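Local coordinates for protein superoxide dismutase (Clostridium difficile, PDB 4JZG) that probably converts superoxide radicals into hydrogen peroxide and dioxygen at a mononuclear manganese or iron centre, protecting the cell from oxidative damage, at residues A82-F87 / W133-A138. Numbering follows the deposited sequence.
Sequences AYNHKF and WAWLVA. With MN (manganese (II) ion), chain B.
Asn84 on helix segment 82-87 and Trp133 on strand segment 133-138 mark the nearest approach of the two backbones, whose segment axes come within 11.9 Å at their closest and cross at 63°, so that long tryptophan side chains must bridge the gap. Trp133 covers both Asn84 and His85. Its CG, anti to the carbonyl carbon, carries the indole toward the helix, and the six-membered ring presents one face to Asn84 CB, which lies 3.4 Å from Trp133 CZ2, off-centre, in a CH-pi contact. The rim of the same indole then meets His85: Trp133 CZ2 stands 3.9 Å from His85 CE1, above one imidazole face, and the rings form a T-shaped pair with planes at 84°. Trp135, two residues on, makes a more tilted edge-to-face pair with Phe87, planes at 68°, in which Trp135 CZ3 is 4.1 Å from Phe87 CD2. The Asn84 amide lies between the two indoles, where OD1 packs 3.6 Å from Trp135 CH2. Asn84 ND2 and Trp133 NE1 both donate to Gln152 OE1, a shared acceptor that ties the amide and the indole together, while Trp135 NE1 is bonded to Thr149 on the adjoining strand.

The His85 ring is fixed on several sides: NE2 binds manganese at 2.1 Å, ND1 is hydrogen-bonded to Gly81 O one turn back in the helix, and the rim of Trp133 abuts one face. His30, Asp167, His171 and a water 2.4 Å from the metal complete the five-coordinate site. Trp135 and Phe87 thus help join the alpha-hairpin domain to the central strand of the antiparallel sheet in the C-terminal domain, beside the buried second shell of Trp133, Asn84 and Gln152 characteristic of iron/manganese superoxide dismutases.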
loop_
_atom_site.group_PDB
_atom_site.type_symbol
_atom_site.label_atom_id
_atom_site.label_comp_id
_atom_site.label_asym_id
_atom_site.label_seq_id
_atom_site.Cartn_x
_atom_site.Cartn_y
_atom_site.Cartn_z
ATOM N N ALA A 82 13.946 1.892 6.317
ATOM C CA ALA A 82 14.739 2.128 7.522
ATOM C C ALA A 82 14.888 3.621 7.788
ATOM O O ALA A 82 14.749 4.078 8.929
ATOM C CB ALA A 82 16.105 1.456 7.424
ATOM N N TYR A 83 15.160 4.379 6.730
ATOM C CA TYR A 83 15.300 5.826 6.852
ATOM C C TYR A 83 13.974 6.498 7.204
ATOM O O TYR A 83 13.910 7.313 8.124
ATOM C CB TYR A 83 15.862 6.446 5.564
ATOM C CG TYR A 83 16.045 7.935 5.698
ATOM C CD1 TYR A 83 17.220 8.458 6.222
ATOM C CD2 TYR A 83 15.032 8.822 5.340
ATOM C CE1 TYR A 83 17.395 9.825 6.373
ATOM C CE2 TYR A 83 15.193 10.193 5.490
ATOM C CZ TYR A 83 16.381 10.687 6.009
ATOM O OH TYR A 83 16.569 12.047 6.170
ATOM N N ASN A 84 12.921 6.167 6.461
ATOM C CA ASN A 84 11.615 6.800 6.662
ATOM C C ASN A 84 11.045 6.598 8.069
ATOM O O ASN A 84 10.491 7.516 8.665
ATOM C CB ASN A 84 10.613 6.318 5.602
ATOM C CG ASN A 84 11.006 6.751 4.201
ATOM O OD1 ASN A 84 11.833 7.648 4.036
ATOM N ND2 ASN A 84 10.419 6.122 3.188
ATOM N N HIS A 85 11.191 5.392 8.599
ATOM C CA HIS A 85 10.646 5.095 9.913
ATOM C C HIS A 85 11.475 5.718 11.040
ATOM O O HIS A 85 10.911 6.256 11.998
ATOM C CB HIS A 85 10.458 3.581 10.096
ATOM C CG HIS A 85 9.287 3.037 9.338
ATOM N ND1 HIS A 85 9.372 2.633 8.022
ATOM C CD2 HIS A 85 7.990 2.873 9.697
ATOM C CE1 HIS A 85 8.183 2.227 7.610
ATOM N NE2 HIS A 85 7.329 2.348 8.613
ATOM N N LYS A 86 12.800 5.664 10.943
ATOM C CA LYS A 86 13.603 6.378 11.929
ATOM C C LYS A 86 13.152 7.840 11.961
ATOM O O LYS A 86 12.950 8.424 13.037
ATOM C CB LYS A 86 15.105 6.305 11.637
ATOM C CG LYS A 86 15.932 7.127 12.636
ATOM C CD LYS A 86 17.342 7.427 12.128
ATOM C CE LYS A 86 18.127 6.142 11.897
ATOM N NZ LYS A 86 19.444 6.360 11.213
ATOM N N PHE A 87 12.979 8.417 10.774
ATOM C CA PHE A 87 12.573 9.809 10.651
ATOM C C PHE A 87 11.194 10.041 11.254
ATOM O O PHE A 87 10.964 11.032 11.944
ATOM C CB PHE A 87 12.544 10.211 9.177
ATOM C CG PHE A 87 12.144 11.640 8.948
ATOM C CD1 PHE A 87 13.111 12.622 8.731
ATOM C CD2 PHE A 87 10.804 12.011 8.967
ATOM C CE1 PHE A 87 12.744 13.941 8.525
ATOM C CE2 PHE A 87 10.427 13.330 8.760
ATOM C CZ PHE A 87 11.396 14.297 8.539
ATOM N N TRP A 133 3.790 8.120 1.489
ATOM C CA TRP A 133 4.148 9.102 2.503
ATOM C C TRP A 133 3.791 10.481 1.982
ATOM O O TRP A 133 3.878 10.732 0.773
ATOM C CB TRP A 133 5.657 9.062 2.772
ATOM C CG TRP A 133 6.153 7.798 3.447
ATOM C CD1 TRP A 133 6.370 6.586 2.858
ATOM C CD2 TRP A 133 6.508 7.638 4.833
ATOM N NE1 TRP A 133 6.836 5.678 3.787
ATOM C CE2 TRP A 133 6.915 6.295 5.010
ATOM C CE3 TRP A 133 6.511 8.495 5.940
ATOM C CZ2 TRP A 133 7.321 5.788 6.250
ATOM C CZ3 TRP A 133 6.922 7.987 7.178
ATOM C CH2 TRP A 133 7.324 6.648 7.315
ATOM N N ALA A 134 3.381 11.368 2.884
ATOM C CA ALA A 134 3.288 12.796 2.565
ATOM C C ALA A 134 4.420 13.532 3.274
ATOM O O ALA A 134 4.752 13.216 4.427
ATOM C CB ALA A 134 1.959 13.354 2.990
ATOM N N TRP A 135 5.012 14.508 2.595
ATOM C CA TRP A 135 6.197 15.187 3.118
ATOM C C TRP A 135 6.130 16.697 3.011
ATOM O O TRP A 135 5.685 17.235 1.999
ATOM C CB TRP A 135 7.441 14.774 2.332
ATOM C CG TRP A 135 7.685 13.320 2.236
ATOM C CD1 TRP A 135 7.314 12.496 1.214
ATOM C CD2 TRP A 135 8.387 12.501 3.184
ATOM N NE1 TRP A 135 7.748 11.216 1.462
ATOM C CE2 TRP A 135 8.405 11.189 2.668
ATOM C CE3 TRP A 135 9.004 12.751 4.416
ATOM C CZ2 TRP A 135 9.001 10.119 3.347
ATOM C CZ3 TRP A 135 9.608 11.687 5.093
ATOM C CH2 TRP A 135 9.601 10.388 4.556
ATOM N N LEU A 136 6.616 17.381 4.043
ATOM C CA LEU A 136 7.006 18.780 3.891
ATOM C C LEU A 136 8.501 18.761 3.607
ATOM O O LEU A 136 9.280 18.239 4.415
ATOM C CB LEU A 136 6.722 19.568 5.160
ATOM C CG LEU A 136 7.188 21.023 5.191
ATOM C CD1 LEU A 136 6.394 21.855 4.200
ATOM C CD2 LEU A 136 7.066 21.589 6.602
ATOM N N VAL A 137 8.899 19.293 2.452
ATOM C CA VAL A 137 10.304 19.247 2.049
ATOM C C VAL A 137 10.902 20.624 1.764
ATOM O O VAL A 137 10.188 21.586 1.458
ATOM C CB VAL A 137 10.515 18.353 0.806
ATOM C CG1 VAL A 137 10.145 16.905 1.122
ATOM C CG2 VAL A 137 9.706 18.877 -0.374
ATOM N N ALA A 138 12.224 20.700 1.855
ATOM C CA ALA A 138 12.948 21.925 1.531
ATOM C C ALA A 138 13.992 21.683 0.449
ATOM O O ALA A 138 14.692 20.666 0.467
ATOM C CB ALA A 138 13.610 22.505 2.781
HETATM MN MN MN B . 5.274 2.348 8.285
HETATM O O HOH W 1 5.407 2.727 5.965
#